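Local coordinates for protein arsenite methyltransferase (Chlamydomonas reinhardtii, PDB 5EVJ) that probably methylates trivalent arsenic, transferring methyl groups from S-adenosylmethionine to give methylated, dimethylated and trimethylated arsenicals, at residues A92-L104 with Q120-A132. The protein carries 15 engineered substitutions. Residues are numbered along the deposited sequence; the frame is centred on the assembly and turned at random.
Engineered in segment 92-104: Ala92 (natural residue Cys), Ala98 (natural residue Cys). Engineered in segment 120-132: Ala132 (natural residue Cys).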
loop_
_atom_site.group_PDB
_atom_site.type_symbol
_atom_site.label_atom_id
_atom_site.label_comp_id
_atom_site.label_asym_id
_atom_site.label_seq_id
_atom_site.Cartn_x
_atom_site.Cartn_y
_atom_site.Cartn_z
ATOM N N ALA A 92 2.776 11.976 -4.977
ATOM C CA ALA A 92 2.554 11.513 -6.333
ATOM C C ALA A 92 3.660 11.890 -7.290
ATOM O O ALA A 92 3.766 11.294 -8.388
ATOM C CB ALA A 92 1.221 12.021 -6.841
ATOM N N GLY A 93 4.505 12.856 -6.908
ATOM C CA GLY A 93 5.594 13.292 -7.800
ATOM C C GLY A 93 5.006 13.698 -9.183
ATOM O O GLY A 93 3.988 14.376 -9.292
ATOM N N SER A 94 5.623 13.225 -10.234
ATOM C CA SER A 94 5.232 13.554 -11.551
ATOM C C SER A 94 4.037 12.743 -12.073
ATOM O O SER A 94 3.562 13.024 -13.187
ATOM C CB SER A 94 6.441 13.262 -12.452
ATOM O OG SER A 94 6.825 11.908 -12.355
ATOM N N GLY A 95 3.647 11.682 -11.349
ATOM C CA GLY A 95 2.287 11.103 -11.462
ATOM C C GLY A 95 2.227 9.659 -11.975
ATOM O O GLY A 95 1.131 9.114 -12.150
ATOM N N ARG A 96 3.385 9.029 -12.198
ATOM C CA ARG A 96 3.448 7.649 -12.715
ATOM C C ARG A 96 2.352 6.798 -12.012
ATOM O O ARG A 96 1.436 6.306 -12.662
ATOM C CB ARG A 96 4.893 7.071 -12.496
ATOM C CG ARG A 96 5.394 5.876 -13.353
ATOM C CD ARG A 96 5.656 4.603 -12.557
ATOM N NE ARG A 96 7.069 4.315 -12.284
ATOM C CZ ARG A 96 7.539 3.698 -11.193
ATOM N NH1 ARG A 96 6.722 3.314 -10.216
ATOM N NH2 ARG A 96 8.844 3.493 -11.064
ATOM N N ASP A 97 2.412 6.695 -10.678
ATOM C CA ASP A 97 1.539 5.743 -9.945
ATOM C C ASP A 97 0.072 6.210 -10.005
ATOM O O ASP A 97 -0.840 5.397 -10.094
ATOM C CB ASP A 97 2.013 5.460 -8.460
ATOM C CG ASP A 97 3.350 4.652 -8.385
ATOM O OD1 ASP A 97 3.763 4.006 -9.395
ATOM O OD2 ASP A 97 3.992 4.634 -7.307
ATOM N N ALA A 98 -0.138 7.512 -9.993
ATOM C CA ALA A 98 -1.513 8.029 -10.083
ATOM C C ALA A 98 -2.087 7.761 -11.474
ATOM O O ALA A 98 -3.289 7.468 -11.617
ATOM C CB ALA A 98 -1.547 9.503 -9.735
ATOM N N TYR A 99 -1.219 7.792 -12.501
ATOM C CA TYR A 99 -1.697 7.553 -13.866
ATOM C C TYR A 99 -2.069 6.113 -14.012
ATOM O O TYR A 99 -3.106 5.777 -14.549
ATOM C CB TYR A 99 -0.616 7.913 -14.882
ATOM C CG TYR A 99 -0.620 9.393 -15.285
ATOM C CD1 TYR A 99 -0.712 10.402 -14.321
ATOM C CD2 TYR A 99 -0.525 9.789 -16.629
ATOM C CE1 TYR A 99 -0.711 11.758 -14.662
ATOM C CE2 TYR A 99 -0.496 11.170 -16.975
ATOM C CZ TYR A 99 -0.624 12.134 -15.993
ATOM O OH TYR A 99 -0.613 13.482 -16.297
ATOM N N VAL A 100 -1.261 5.233 -13.434
ATOM C CA VAL A 100 -1.580 3.845 -13.478
ATOM C C VAL A 100 -2.868 3.577 -12.728
ATOM O O VAL A 100 -3.726 2.821 -13.184
ATOM C CB VAL A 100 -0.451 3.018 -12.872
ATOM C CG1 VAL A 100 -0.900 1.561 -12.744
ATOM C CG2 VAL A 100 0.790 3.203 -13.738
ATOM N N ALA A 101 -3.007 4.178 -11.554
ATOM C CA ALA A 101 -4.246 3.921 -10.783
ATOM C C ALA A 101 -5.508 4.447 -11.533
ATOM O O ALA A 101 -6.580 3.794 -11.570
ATOM C CB ALA A 101 -4.107 4.570 -9.430
ATOM N N ALA A 102 -5.360 5.638 -12.123
ATOM C CA ALA A 102 -6.424 6.331 -12.818
ATOM C C ALA A 102 -6.966 5.366 -13.861
ATOM O O ALA A 102 -8.164 5.266 -14.053
ATOM C CB ALA A 102 -5.879 7.565 -13.481
ATOM N N LYS A 103 -6.086 4.603 -14.483
ATOM C CA LYS A 103 -6.563 3.569 -15.407
ATOM C C LYS A 103 -7.237 2.406 -14.706
ATOM O O LYS A 103 -8.344 1.940 -15.075
ATOM C CB LYS A 103 -5.420 2.996 -16.225
ATOM C CG LYS A 103 -5.981 1.869 -17.098
ATOM C CD LYS A 103 -4.964 1.238 -18.025
ATOM C CE LYS A 103 -5.671 0.357 -19.060
ATOM N NZ LYS A 103 -6.521 -0.701 -18.401
ATOM N N LEU A 104 -6.561 1.897 -13.680
ATOM C CA LEU A 104 -7.055 0.620 -13.128
ATOM C C LEU A 104 -8.304 0.775 -12.336
ATOM O O LEU A 104 -8.988 -0.234 -12.097
ATOM C CB LEU A 104 -5.960 -0.128 -12.290
ATOM C CG LEU A 104 -4.807 -0.706 -13.127
ATOM C CD1 LEU A 104 -3.867 -1.449 -12.207
ATOM C CD2 LEU A 104 -5.345 -1.644 -14.193
ATOM N N GLN A 120 7.023 19.130 -9.767
ATOM C CA GLN A 120 6.503 17.784 -9.955
ATOM C C GLN A 120 4.962 17.784 -10.217
ATOM O O GLN A 120 4.484 17.125 -11.162
ATOM C CB GLN A 120 6.922 16.884 -8.773
ATOM C CG GLN A 120 8.412 16.514 -8.726
ATOM C CD GLN A 120 8.771 15.573 -9.871
ATOM O OE1 GLN A 120 9.072 16.016 -10.996
ATOM N NE2 GLN A 120 8.718 14.258 -9.601
ATOM N N LEU A 121 4.208 18.556 -9.428
ATOM C CA LEU A 121 2.765 18.745 -9.655
ATOM C C LEU A 121 2.416 19.035 -11.122
ATOM O O LEU A 121 1.636 18.308 -11.780
ATOM C CB LEU A 121 2.294 19.914 -8.824
ATOM C CG LEU A 121 0.892 19.943 -8.252
ATOM C CD1 LEU A 121 0.907 19.123 -6.948
ATOM C CD2 LEU A 121 0.456 21.411 -8.053
ATOM N N GLU A 122 3.006 20.114 -11.622
ATOM C CA GLU A 122 2.678 20.693 -12.917
ATOM C C GLU A 122 2.933 19.692 -14.043
ATOM O O GLU A 122 2.190 19.701 -15.045
ATOM C CB GLU A 122 3.436 22.033 -13.123
ATOM C CG GLU A 122 2.882 22.913 -14.250
ATOM C CD GLU A 122 1.371 23.159 -14.147
ATOM O OE1 GLU A 122 0.863 23.495 -13.037
ATOM O OE2 GLU A 122 0.684 23.020 -15.182
ATOM N N VAL A 123 3.935 18.808 -13.881
ATOM C CA VAL A 123 4.061 17.690 -14.832
ATOM C C VAL A 123 2.843 16.726 -14.785
ATOM O O VAL A 123 2.306 16.316 -15.827
ATOM C CB VAL A 123 5.375 16.890 -14.683
ATOM C CG1 VAL A 123 5.376 15.691 -15.659
ATOM C CG2 VAL A 123 6.600 17.803 -14.913
ATOM N N ALA A 124 2.407 16.366 -13.577
ATOM C CA ALA A 124 1.279 15.449 -13.433
ATOM C C ALA A 124 0.026 16.075 -14.029
ATOM O O ALA A 124 -0.690 15.387 -14.764
ATOM C CB ALA A 124 1.046 15.078 -11.976
ATOM N N ILE A 125 -0.193 17.367 -13.735
ATOM C CA ILE A 125 -1.354 18.123 -14.236
ATOM C C ILE A 125 -1.373 18.371 -15.750
ATOM O O ILE A 125 -2.441 18.277 -16.356
ATOM C CB ILE A 125 -1.516 19.470 -13.521
ATOM C CG1 ILE A 125 -1.814 19.251 -12.023
ATOM C CG2 ILE A 125 -2.645 20.288 -14.172
ATOM C CD1 ILE A 125 -1.388 20.403 -11.134
ATOM N N SER A 126 -0.223 18.690 -16.359
ATOM C CA SER A 126 -0.217 19.085 -17.784
ATOM C C SER A 126 -0.493 17.909 -18.688
ATOM O O SER A 126 -0.995 18.077 -19.789
ATOM C CB SER A 126 1.079 19.780 -18.233
ATOM O OG SER A 126 2.176 18.912 -18.116
ATOM N N HIS A 127 -0.207 16.709 -18.224
ATOM C CA HIS A 127 -0.444 15.580 -19.103
ATOM C C HIS A 127 -1.764 14.905 -18.871
ATOM O O HIS A 127 -2.146 14.018 -19.636
ATOM C CB HIS A 127 0.722 14.598 -19.049
ATOM C CG HIS A 127 1.973 15.149 -19.646
ATOM N ND1 HIS A 127 2.781 16.042 -18.972
ATOM C CD2 HIS A 127 2.537 14.968 -20.869
ATOM C CE1 HIS A 127 3.808 16.359 -19.743
ATOM N NE2 HIS A 127 3.691 15.711 -20.891
ATOM N N ALA A 128 -2.496 15.346 -17.859
ATOM C CA ALA A 128 -3.690 14.584 -17.453
ATOM C C ALA A 128 -4.730 14.378 -18.547
ATOM O O ALA A 128 -5.103 13.220 -18.836
ATOM C CB ALA A 128 -4.339 15.173 -16.202
ATOM N N ASP A 129 -5.221 15.475 -19.139
ATOM C CA ASP A 129 -6.425 15.395 -19.959
ATOM C C ASP A 129 -6.174 14.513 -21.137
ATOM O O ASP A 129 -6.997 13.592 -21.475
ATOM C CB ASP A 129 -6.926 16.778 -20.403
ATOM C CG ASP A 129 -7.401 17.654 -19.211
ATOM O OD1 ASP A 129 -8.075 17.149 -18.276
ATOM O OD2 ASP A 129 -7.105 18.872 -19.217
ATOM N N ALA A 130 -5.030 14.787 -21.766
ATOM C CA ALA A 130 -4.660 14.105 -23.005
ATOM C C ALA A 130 -4.498 12.586 -22.752
ATOM O O ALA A 130 -4.886 11.749 -23.584
ATOM C CB ALA A 130 -3.371 14.713 -23.574
ATOM N N TYR A 131 -3.936 12.234 -21.592
ATOM C CA TYR A 131 -3.777 10.827 -21.215
ATOM C C TYR A 131 -5.136 10.161 -21.055
ATOM O O TYR A 131 -5.459 9.048 -21.633
ATOM C CB TYR A 131 -2.910 10.763 -19.950
ATOM C CG TYR A 131 -2.920 9.424 -19.240
ATOM C CD1 TYR A 131 -2.206 8.331 -19.760
ATOM C CD2 TYR A 131 -3.657 9.245 -18.030
ATOM C CE1 TYR A 131 -2.227 7.104 -19.098
ATOM C CE2 TYR A 131 -3.656 8.017 -17.357
ATOM C CZ TYR A 131 -2.946 6.960 -17.890
ATOM O OH TYR A 131 -2.975 5.751 -17.265
ATOM N N ALA A 132 -5.968 10.836 -20.291
ATOM C CA ALA A 132 -7.297 10.270 -19.985
ATOM C C ALA A 132 -8.137 10.186 -21.230
ATOM O O ALA A 132 -8.929 9.244 -21.397
ATOM C CB ALA A 132 -8.020 11.115 -18.922
#
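With CG anti to the carbonyl carbon (chi1 -87°), Tyr99 sends its ring from helix 96-104 toward helices 120-126 and 128-132, while Tyr131, CG anti to its own backbone N (chi1 166°), runs past it in the opposite direction. Both segments pack against strand 143-147 in the Rossmann-like methyltransferase domain, where Met143 touches both tyrosines. The rings overlap obliquely, their planes at 32°, and CD2 of Tyr99 sits over the centre of the Tyr131 ring, 3.5 Å from Tyr131 CD2. Each hydroxyl takes a backbone carbonyl of the other segment. Tyr99 OH donates to Ala124 O, which lies at the ring edge; the 2.4 Å separation is very short and, at this resolution, its exact length is doubtful. Tyr131 OH donates to Tyr99 O at 2.7 Å. Replacing Tyr131 with an alanine would probably leave the Tyr99 ring without its aromatic neighbour and Tyr99 O without its hydroxyl donor. At the start of the helix, the glycine-rich turn holding Gly93 and Gly95, consistent with the nucleotide-binding GxG loop of Rossmann-like methyltransferases, packs on helix 120-126: Ser94 O meets Ala124 CA at 3.3 Å, and the amide end of Gln120 folds beside Ser94 CB, its NE2 hydrogen-bonded to Lys70 O. The Tyr131 hydroxyl reaches Tyr99 O from above the carbonyl plane, on the opposite face from Lys103 N, the helical donor to that same oxygen.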